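Local atomic coordinates of alpha-11 giardin (Giardia intestinalis, PDB entry 2II2), a protein that belongs to the annexins, binds calcium, and probably takes part in attachment of the parasite to the intestinal mucosa and in remodelling of its cytoskeleton. Residues F94-T105 / E217-Y228; A235-A243 / Q255-F263. One frame throughout, in Å; residues are numbered along the deposited sequence.

How the contacts relate
Both contacts lie in the all-helical body of this annexin, their centres about 10 Å apart, and both lie away from I60 and E66, which bind calcium in a calcium-bound structure of the protein but carry no ion here. Contact 1 lays helix 94-102 beside helix 216-230; contact 2 packs helix 232-244, which follows directly in the chain, against helix 249-263. D99 joins them: while it is paired with R220 in contact 1, its OD2 also forms a salt bridge of 2.7 Å with NE of R258. The two arginines therefore share one carboxylate. Packing continues the join, with F263 CZ 3.3 Å from the carbonyl O of D99 and C223 CB 3.3 Å from Y238 CZ.

Contact 1: F94-T105 / E217-Y228; sequences FRAIHDVVLIAT and ENARGLCIAHYY
The guanidinium of R220 is sandwiched between CB of R95 on one face and CD1 of I224, from its own helix, on the other, with the D99 carboxylate and water 1 at its edge. D99 forms a salt bridge with it, planes 44° apart: D99 OD1, somewhat tilted out of the guanidinium plane, offers its syn lone pair to R220 NH2 at 2.7 Å, and NH2 bonds OD2 weakly. NH1 adds weak bonds to OD1 and to O of R95. The arginine spans the gap because its chain is extended from CG to NE, with CG anti to the backbone N (chi1 176°). Water 1 accepts from NH1, donates to O of E217 and bonds ND1 of H98, whose NE2 is held by O of A138. H98 ND1 also comes within 3.4 Å of G221 CA, where the lack of a side chain makes room. Over one face of the R95 guanidinium lies CG of E217, 3.6 Å from NH1, while E217 OE1 meets the F94 ring at its edge and OE2 takes a weak bond from N of F94. At the other end, the Y228 ring carries O of L102 over one face, 3.5 Å from CD1, and L102 CB and I103 CG1 close on I224 CG2. Segments 94-102 and 217-228 run parallel (7°), their axes approaching to 9.8 Å, and join distant parts of the helical annexin fold.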
loop_
_atom_site.group_PDB
_atom_site.type_symbol
_atom_site.label_atom_id
_atom_site.label_comp_id
_atom_site.label_asym_id
_atom_site.label_seq_id
_atom_site.Cartn_x
_atom_site.Cartn_y
_atom_site.Cartn_z
ATOM N N PHE A 94 2.409 -0.372 11.399
ATOM C CA PHE A 94 1.287 0.419 10.951
ATOM C C PHE A 94 1.407 0.818 9.487
ATOM O O PHE A 94 0.379 1.005 8.819
ATOM C CB PHE A 94 1.100 1.669 11.814
ATOM C CG PHE A 94 0.481 1.383 13.144
ATOM C CD1 PHE A 94 1.186 1.641 14.302
ATOM C CD2 PHE A 94 -0.802 0.856 13.247
ATOM C CE1 PHE A 94 0.616 1.400 15.567
ATOM C CE2 PHE A 94 -1.378 0.602 14.509
ATOM C CZ PHE A 94 -0.665 0.879 15.659
ATOM N N ARG A 95 2.625 1.001 8.983
ATOM C CA ARG A 95 2.733 1.406 7.578
ATOM C C ARG A 95 2.043 0.358 6.684
ATOM O O ARG A 95 1.301 0.702 5.769
ATOM C CB ARG A 95 4.182 1.580 7.148
ATOM C CG ARG A 95 4.888 2.735 7.805
ATOM C CD ARG A 95 6.255 2.932 7.175
ATOM N NE ARG A 95 6.898 4.149 7.646
ATOM C CZ ARG A 95 7.526 4.274 8.815
ATOM N NH1 ARG A 95 7.638 3.240 9.642
ATOM N NH2 ARG A 95 8.071 5.440 9.161
ATOM N N ALA A 96 2.311 -0.916 6.980
ATOM C CA ALA A 96 1.779 -2.013 6.176
ATOM C C ALA A 96 0.265 -2.170 6.383
ATOM O O ALA A 96 -0.495 -2.390 5.429
ATOM C CB ALA A 96 2.489 -3.317 6.490
ATOM N N ILE A 97 -0.197 -2.076 7.639
ATOM C CA ILE A 97 -1.643 -2.173 7.885
ATOM C C ILE A 97 -2.380 -1.037 7.175
ATOM O O ILE A 97 -3.410 -1.254 6.531
ATOM C CB ILE A 97 -1.964 -2.163 9.411
ATOM C CG1 ILE A 97 -1.236 -3.313 10.132
ATOM C CG2 ILE A 97 -3.464 -2.264 9.603
ATOM C CD1 ILE A 97 -1.166 -3.143 11.652
ATOM N N HIS A 98 -1.844 0.169 7.285
ATOM C CA HIS A 98 -2.443 1.321 6.650
ATOM C C HIS A 98 -2.544 1.155 5.147
ATOM O O HIS A 98 -3.572 1.459 4.533
ATOM C CB HIS A 98 -1.641 2.584 6.966
ATOM C CG HIS A 98 -1.805 3.061 8.365
ATOM N ND1 HIS A 98 -0.957 3.993 8.914
ATOM C CD2 HIS A 98 -2.692 2.729 9.333
ATOM C CE1 HIS A 98 -1.318 4.215 10.165
ATOM N NE2 HIS A 98 -2.386 3.480 10.435
ATOM N N ASP A 99 -1.463 0.687 4.529
ATOM C CA ASP A 99 -1.490 0.488 3.070
ATOM C C ASP A 99 -2.695 -0.386 2.681
ATOM O O ASP A 99 -3.429 -0.130 1.707
ATOM C CB ASP A 99 -0.201 -0.184 2.569
ATOM C CG ASP A 99 1.018 0.712 2.650
ATOM O OD1 ASP A 99 0.865 1.919 2.890
ATOM O OD2 ASP A 99 2.164 0.226 2.480
ATOM N N VAL A 100 -2.893 -1.453 3.439
ATOM C CA VAL A 100 -3.953 -2.391 3.164
ATOM C C VAL A 100 -5.351 -1.851 3.412
ATOM O O VAL A 100 -6.216 -2.061 2.572
ATOM C CB VAL A 100 -3.753 -3.709 3.931
ATOM C CG1 VAL A 100 -4.994 -4.595 3.857
ATOM C CG2 VAL A 100 -2.535 -4.432 3.380
ATOM N N VAL A 101 -5.581 -1.224 4.571
ATOM C CA VAL A 101 -6.939 -0.852 4.939
ATOM C C VAL A 101 -7.331 0.548 4.517
ATOM O O VAL A 101 -8.534 0.821 4.399
ATOM C CB VAL A 101 -7.256 -1.068 6.460
ATOM C CG1 VAL A 101 -6.927 -2.531 6.863
ATOM C CG2 VAL A 101 -6.554 -0.071 7.371
ATOM N N LEU A 102 -6.360 1.435 4.307
ATOM C CA LEU A 102 -6.680 2.793 3.886
ATOM C C LEU A 102 -6.862 2.900 2.375
ATOM O O LEU A 102 -7.638 3.719 1.903
ATOM C CB LEU A 102 -5.623 3.789 4.378
ATOM C CG LEU A 102 -5.426 3.879 5.906
ATOM C CD1 LEU A 102 -4.443 4.945 6.215
ATOM C CD2 LEU A 102 -6.734 4.152 6.652
ATOM N N ILE A 103 -6.153 2.087 1.618
ATOM C CA ILE A 103 -6.236 2.147 0.170
ATOM C C ILE A 103 -7.143 1.019 -0.302
ATOM O O ILE A 103 -6.694 -0.012 -0.826
ATOM C CB ILE A 103 -4.839 2.122 -0.491
ATOM C CG1 ILE A 103 -3.939 3.188 0.174
ATOM C CG2 ILE A 103 -4.963 2.404 -1.973
ATOM C CD1 ILE A 103 -2.547 3.220 -0.397
ATOM N N ALA A 104 -8.442 1.227 -0.078
ATOM C CA ALA A 104 -9.405 0.137 -0.226
ATOM C C ALA A 104 -10.799 0.688 -0.358
ATOM O O ALA A 104 -11.211 1.535 0.440
ATOM C CB ALA A 104 -9.346 -0.802 0.970
ATOM N N THR A 105 -11.507 0.213 -1.375
ATOM C CA THR A 105 -12.918 0.512 -1.527
ATOM C C THR A 105 -13.724 -0.250 -0.462
ATOM O O THR A 105 -13.213 -1.192 0.147
ATOM C CB THR A 105 -13.425 0.038 -2.889
ATOM O OG1 THR A 105 -13.275 -1.383 -2.948
ATOM C CG2 THR A 105 -12.657 0.678 -4.048
ATOM N N GLU A 217 4.935 7.163 11.251
ATOM C CA GLU A 217 3.841 6.271 10.948
ATOM C C GLU A 217 2.542 7.006 11.025
ATOM O O GLU A 217 1.673 6.813 10.168
ATOM C CB GLU A 217 3.794 5.093 11.921
ATOM C CG GLU A 217 4.723 3.994 11.548
ATOM C CD GLU A 217 4.526 2.759 12.380
ATOM O OE1 GLU A 217 4.419 2.883 13.617
ATOM O OE2 GLU A 217 4.481 1.667 11.783
ATOM N N ASN A 218 2.375 7.822 12.071
ATOM C CA ASN A 218 1.170 8.634 12.236
ATOM C C ASN A 218 0.985 9.577 11.042
ATOM O O ASN A 218 -0.069 9.592 10.400
ATOM C CB ASN A 218 1.201 9.488 13.521
ATOM C CG ASN A 218 0.826 8.708 14.803
ATOM O OD1 ASN A 218 0.082 7.728 14.774
ATOM N ND2 ASN A 218 1.334 9.181 15.940
ATOM N N ALA A 219 2.014 10.374 10.754
ATOM C CA ALA A 219 1.919 11.380 9.686
ATOM C C ALA A 219 1.609 10.722 8.351
ATOM O O ALA A 219 0.758 11.169 7.596
ATOM C CB ALA A 219 3.209 12.198 9.593
ATOM N N ARG A 220 2.340 9.650 8.070
ATOM C CA ARG A 220 2.175 8.953 6.811
ATOM C C ARG A 220 0.763 8.394 6.669
ATOM O O ARG A 220 0.127 8.505 5.603
ATOM C CB ARG A 220 3.193 7.819 6.712
ATOM C CG ARG A 220 3.099 6.931 5.478
ATOM C CD ARG A 220 4.017 5.766 5.676
ATOM N NE ARG A 220 4.088 4.811 4.572
ATOM C CZ ARG A 220 3.189 3.851 4.356
ATOM N NH1 ARG A 220 2.123 3.690 5.165
ATOM N NH2 ARG A 220 3.329 3.022 3.331
ATOM N N GLY A 221 0.255 7.783 7.737
ATOM C CA GLY A 221 -1.077 7.173 7.642
ATOM C C GLY A 221 -2.184 8.210 7.411
ATOM O O GLY A 221 -3.112 8.004 6.613
ATOM N N LEU A 222 -2.091 9.325 8.137
ATOM C CA LEU A 222 -3.071 10.386 7.938
ATOM C C LEU A 222 -2.981 10.945 6.537
ATOM O O LEU A 222 -3.990 11.232 5.919
ATOM C CB LEU A 222 -2.863 11.517 8.967
ATOM C CG LEU A 222 -3.344 11.192 10.372
ATOM C CD1 LEU A 222 -2.769 12.203 11.321
ATOM C CD2 LEU A 222 -4.902 11.194 10.431
ATOM N N CYS A 223 -1.764 11.116 6.013
ATOM C CA CYS A 223 -1.641 11.613 4.644
ATOM C C CYS A 223 -2.213 10.626 3.622
ATOM O O CYS A 223 -2.752 11.040 2.607
ATOM C CB CYS A 223 -0.189 11.926 4.301
ATOM S SG CYS A 223 0.456 13.412 5.070
ATOM N N ILE A 224 -2.050 9.327 3.859
ATOM C CA ILE A 224 -2.603 8.339 2.952
ATOM C C ILE A 224 -4.139 8.440 2.929
ATOM O O ILE A 224 -4.790 8.411 1.858
ATOM C CB ILE A 224 -2.121 6.918 3.295
ATOM C CG1 ILE A 224 -0.655 6.767 2.899
ATOM C CG2 ILE A 224 -2.974 5.865 2.609
ATOM C CD1 ILE A 224 0.014 5.514 3.428
ATOM N N ALA A 225 -4.734 8.505 4.119
ATOM C CA ALA A 225 -6.198 8.600 4.194
ATOM C C ALA A 225 -6.718 9.878 3.532
ATOM O O ALA A 225 -7.712 9.865 2.785
ATOM C CB ALA A 225 -6.674 8.489 5.613
ATOM N N HIS A 226 -6.041 10.982 3.803
ATOM C CA HIS A 226 -6.318 12.274 3.159
ATOM C C HIS A 226 -6.253 12.155 1.643
ATOM O O HIS A 226 -7.190 12.508 0.936
ATOM C CB HIS A 226 -5.272 13.272 3.692
ATOM C CG HIS A 226 -5.058 14.463 2.817
ATOM N ND1 HIS A 226 -6.000 15.457 2.659
ATOM C CD2 HIS A 226 -4.012 14.783 2.025
ATOM C CE1 HIS A 226 -5.525 16.346 1.804
ATOM N NE2 HIS A 226 -4.323 15.968 1.416
ATOM N N TYR A 227 -5.130 11.665 1.132
ATOM C CA TYR A 227 -4.966 11.597 -0.315
ATOM C C TYR A 227 -5.933 10.624 -0.969
ATOM O O TYR A 227 -6.331 10.859 -2.095
ATOM C CB TYR A 227 -3.512 11.314 -0.699
ATOM C CG TYR A 227 -2.643 12.554 -0.675
ATOM C CD1 TYR A 227 -1.470 12.603 0.055
ATOM C CD2 TYR A 227 -3.002 13.686 -1.412
ATOM C CE1 TYR A 227 -0.658 13.759 0.057
ATOM C CE2 TYR A 227 -2.200 14.831 -1.416
ATOM C CZ TYR A 227 -1.034 14.862 -0.684
ATOM O OH TYR A 227 -0.250 15.987 -0.743
ATOM N N TYR A 228 -6.286 9.536 -0.282
ATOM C CA TYR A 228 -7.214 8.554 -0.826
ATOM C C TYR A 228 -8.533 9.221 -1.191
ATOM O O TYR A 228 -9.133 8.912 -2.212
ATOM C CB TYR A 228 -7.438 7.404 0.174
ATOM C CG TYR A 228 -8.294 6.323 -0.458
ATOM C CD1 TYR A 228 -7.700 5.310 -1.219
ATOM C CD2 TYR A 228 -9.660 6.316 -0.306
ATOM C CE1 TYR A 228 -8.470 4.326 -1.839
ATOM C CE2 TYR A 228 -10.441 5.335 -0.932
ATOM C CZ TYR A 228 -9.841 4.338 -1.695
ATOM O OH TYR A 228 -10.598 3.372 -2.322
HETATM O O HOH W 1 1.554 4.754 7.882
#

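Contact 2: A235-A243 / Q255-F263; sequences AVAYAFHSA and QAARITGLF. With SO4 (sulfate ion), chain C.
I259, with the largest area buried here, is a knob in the hole formed by V236, A239, F240 and A243. CD1 of I259 makes its closest approach 3.4 Å from O of A239, and also touches A239 CB; its CG2 lies against V236 CG1 at 3.9 Å. The two branches divide the work because CG1 stands anti to the carbonyl carbon and CG2 anti to the backbone N (chi1 -65°). F240 approaches from the flank: its CE1 lies 3.6 Å from T260 OG1, and I259 CG2 and that hydroxyl oxygen both sit at the ring edge. T260 OG1 is itself turned back on its own helix, donating to O of A256, which also accepts from N of T260 on the opposite face of the carbonyl; W306 NE1 bonds the same hydroxyl and the W306 ring meets F240 edge-to-face. The packing belongs to an antiparallel helix pair, the segments' axes approaching to 9.1 Å and crossing at -158°, joined by a short connection within the annexin domain. V236 extends the apolar seam toward the end of helix 249-263, its CG2 3.9 Å from CG of F263. At the opposite end A243 CB rests on Q255 CB at 3.7 Å. Here polar atoms enter through water: Q255 OE1 accepts from water 2, which also donates to O of A239, and from water 3. H241 points away from helix 249-263; in the conformer described it stacks on W277, and its NE2 makes a weak bond to a sulfate that probably came from the crystallisation liquor.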
loop_
_atom_site.group_PDB
_atom_site.type_symbol
_atom_site.label_atom_id
_atom_site.label_comp_id
_atom_site.label_asym_id
_atom_site.label_seq_id
_atom_site.Cartn_x
_atom_site.Cartn_y
_atom_site.Cartn_z
ATOM N N ALA A 235 -3.161 8.451 -3.146
ATOM C CA ALA A 235 -2.709 7.839 -1.905
ATOM C C ALA A 235 -1.541 6.891 -2.191
ATOM O O ALA A 235 -0.575 6.879 -1.431
ATOM C CB ALA A 235 -3.832 7.075 -1.238
ATOM N N VAL A 236 -1.666 6.113 -3.273
ATOM C CA VAL A 236 -0.600 5.201 -3.641
ATOM C C VAL A 236 0.669 5.975 -4.006
ATOM O O VAL A 236 1.765 5.623 -3.580
ATOM C CB VAL A 236 -1.042 4.284 -4.790
ATOM C CG1 VAL A 236 0.117 3.407 -5.286
ATOM C CG2 VAL A 236 -2.197 3.408 -4.365
ATOM N N ALA A 237 0.518 7.044 -4.795
ATOM C CA ALA A 237 1.673 7.876 -5.148
ATOM C C ALA A 237 2.347 8.438 -3.898
ATOM O O ALA A 237 3.583 8.436 -3.814
ATOM C CB ALA A 237 1.248 9.008 -6.045
ATOM N N TYR A 238 1.574 8.961 -2.944
ATOM C CA TYR A 238 2.157 9.498 -1.701
ATOM C C TYR A 238 2.913 8.403 -0.947
ATOM O O TYR A 238 4.032 8.626 -0.486
ATOM C CB TYR A 238 1.046 10.109 -0.826
ATOM C CG TYR A 238 1.611 10.494 0.516
ATOM C CD1 TYR A 238 2.239 11.715 0.712
ATOM C CD2 TYR A 238 1.557 9.609 1.590
ATOM C CE1 TYR A 238 2.802 12.019 1.934
ATOM C CE2 TYR A 238 2.125 9.887 2.803
ATOM C CZ TYR A 238 2.743 11.088 2.995
ATOM O OH TYR A 238 3.310 11.344 4.223
ATOM N N ALA A 239 2.309 7.226 -0.823
ATOM C CA ALA A 239 2.939 6.133 -0.108
ATOM C C ALA A 239 4.258 5.755 -0.786
ATOM O O ALA A 239 5.274 5.495 -0.119
ATOM C CB ALA A 239 2.020 4.954 -0.019
ATOM N N PHE A 240 4.262 5.744 -2.110
ATOM C CA PHE A 240 5.462 5.413 -2.865
ATOM C C PHE A 240 6.551 6.459 -2.634
ATOM O O PHE A 240 7.723 6.126 -2.412
ATOM C CB PHE A 240 5.138 5.204 -4.369
ATOM C CG PHE A 240 6.233 4.476 -5.091
ATOM C CD1 PHE A 240 6.294 3.088 -5.053
ATOM C CD2 PHE A 240 7.226 5.169 -5.758
ATOM C CE1 PHE A 240 7.323 2.402 -5.646
ATOM C CE2 PHE A 240 8.256 4.489 -6.387
ATOM C CZ PHE A 240 8.299 3.087 -6.340
ATOM N N HIS A 241 6.142 7.733 -2.664
ATOM C CA HIS A 241 7.035 8.853 -2.328
ATOM C C HIS A 241 7.645 8.661 -0.928
ATOM O O HIS A 241 8.863 8.793 -0.709
ATOM C CB HIS A 241 6.270 10.190 -2.388
ATOM C CG HIS A 241 7.132 11.385 -2.094
ATOM N ND1 HIS A 241 8.231 11.713 -2.859
ATOM C CD2 HIS A 241 7.060 12.326 -1.124
ATOM C CE1 HIS A 241 8.798 12.803 -2.376
ATOM N NE2 HIS A 241 8.108 13.193 -1.320
ATOM N N SER A 242 6.774 8.314 0.021
ATOM C CA SER A 242 7.216 8.120 1.389
ATOM C C SER A 242 8.272 7.016 1.497
ATOM O O SER A 242 9.159 7.085 2.361
ATOM C CB SER A 242 6.013 7.816 2.269
ATOM O OG SER A 242 6.404 7.726 3.618
ATOM N N ALA A 243 8.183 6.011 0.628
ATOM C CA ALA A 243 9.180 4.940 0.557
ATOM C C ALA A 243 10.475 5.446 -0.072
ATOM O O ALA A 243 11.575 5.239 0.462
ATOM C CB ALA A 243 8.651 3.787 -0.233
ATOM N N GLN A 255 8.995 -1.182 1.741
ATOM C CA GLN A 255 7.769 -0.417 1.478
ATOM C C GLN A 255 7.481 -0.348 -0.019
ATOM O O GLN A 255 6.333 -0.599 -0.473
ATOM C CB GLN A 255 7.898 0.988 2.052
ATOM C CG GLN A 255 7.970 1.012 3.555
ATOM C CD GLN A 255 8.412 2.355 4.070
ATOM O OE1 GLN A 255 8.129 3.394 3.454
ATOM N NE2 GLN A 255 9.006 2.358 5.249
ATOM N N ALA A 256 8.501 -0.053 -0.825
ATOM C CA ALA A 256 8.288 0.058 -2.254
ATOM C C ALA A 256 7.827 -1.282 -2.849
ATOM O O ALA A 256 7.002 -1.312 -3.755
ATOM C CB ALA A 256 9.531 0.564 -2.930
ATOM N N ALA A 257 8.402 -2.387 -2.355
ATOM C CA ALA A 257 8.015 -3.714 -2.820
ATOM C C ALA A 257 6.540 -3.981 -2.518
ATOM O O ALA A 257 5.801 -4.481 -3.375
ATOM C CB ALA A 257 8.903 -4.776 -2.194
ATOM N N ARG A 258 6.102 -3.654 -1.303
ATOM C CA ARG A 258 4.710 -3.892 -0.938
ATOM C C ARG A 258 3.726 -3.043 -1.733
ATOM O O ARG A 258 2.723 -3.551 -2.240
ATOM C CB ARG A 258 4.541 -3.657 0.550
ATOM C CG ARG A 258 3.120 -3.786 1.024
ATOM C CD ARG A 258 2.954 -3.526 2.517
ATOM N NE ARG A 258 3.315 -2.170 2.914
ATOM C CZ ARG A 258 4.352 -1.847 3.675
ATOM N NH1 ARG A 258 5.242 -2.755 4.092
ATOM N NH2 ARG A 258 4.507 -0.584 4.006
ATOM N N ILE A 259 4.011 -1.742 -1.803
ATOM C CA ILE A 259 3.158 -0.811 -2.528
ATOM C C ILE A 259 3.050 -1.238 -3.993
ATOM O O ILE A 259 1.950 -1.248 -4.574
ATOM C CB ILE A 259 3.700 0.612 -2.376
ATOM C CG1 ILE A 259 3.618 1.055 -0.921
ATOM C CG2 ILE A 259 2.952 1.565 -3.299
ATOM C CD1 ILE A 259 4.568 2.190 -0.563
ATOM N N THR A 260 4.184 -1.576 -4.603
ATOM C CA THR A 260 4.168 -2.040 -5.983
ATOM C C THR A 260 3.374 -3.334 -6.138
ATOM O O THR A 260 2.532 -3.455 -7.011
ATOM C CB THR A 260 5.627 -2.270 -6.453
ATOM O OG1 THR A 260 6.348 -1.033 -6.395
ATOM C CG2 THR A 260 5.685 -2.797 -7.846
ATOM N N GLY A 261 3.669 -4.321 -5.292
ATOM C CA GLY A 261 2.999 -5.603 -5.401
ATOM C C GLY A 261 1.491 -5.498 -5.260
ATOM O O GLY A 261 0.737 -6.153 -5.994
ATOM N N LEU A 262 1.054 -4.705 -4.289
ATOM C CA LEU A 262 -0.379 -4.553 -4.054
ATOM C C LEU A 262 -1.144 -3.704 -5.093
ATOM O O LEU A 262 -2.300 -3.996 -5.423
ATOM C CB LEU A 262 -0.660 -3.967 -2.670
ATOM C CG LEU A 262 -0.250 -4.803 -1.455
ATOM C CD1 LEU A 262 -0.514 -4.028 -0.160
ATOM C CD2 LEU A 262 -1.081 -6.087 -1.459
ATOM N N PHE A 263 -0.494 -2.627 -5.569
ATOM C CA PHE A 263 -1.262 -1.584 -6.238
ATOM C C PHE A 263 -0.879 -1.304 -7.681
ATOM O O PHE A 263 -1.531 -0.454 -8.306
ATOM C CB PHE A 263 -1.187 -0.301 -5.429
ATOM C CG PHE A 263 -1.648 -0.450 -4.007
ATOM C CD1 PHE A 263 -2.912 -0.956 -3.712
ATOM C CD2 PHE A 263 -0.807 -0.084 -2.947
ATOM C CE1 PHE A 263 -3.323 -1.099 -2.394
ATOM C CE2 PHE A 263 -1.233 -0.212 -1.627
ATOM C CZ PHE A 263 -2.482 -0.716 -1.351
HETATM S S SO4 C . 6.689 16.939 -0.059
HETATM O O1 SO4 C . 7.240 17.533 1.155
HETATM O O2 SO4 C . 7.656 17.092 -1.142
HETATM O O3 SO4 C . 6.424 15.521 0.165
HETATM O O4 SO4 C . 5.444 17.613 -0.422
HETATM O O HOH W 2 5.784 4.124 2.260
HETATM O O HOH W 3 7.352 5.577 5.011
#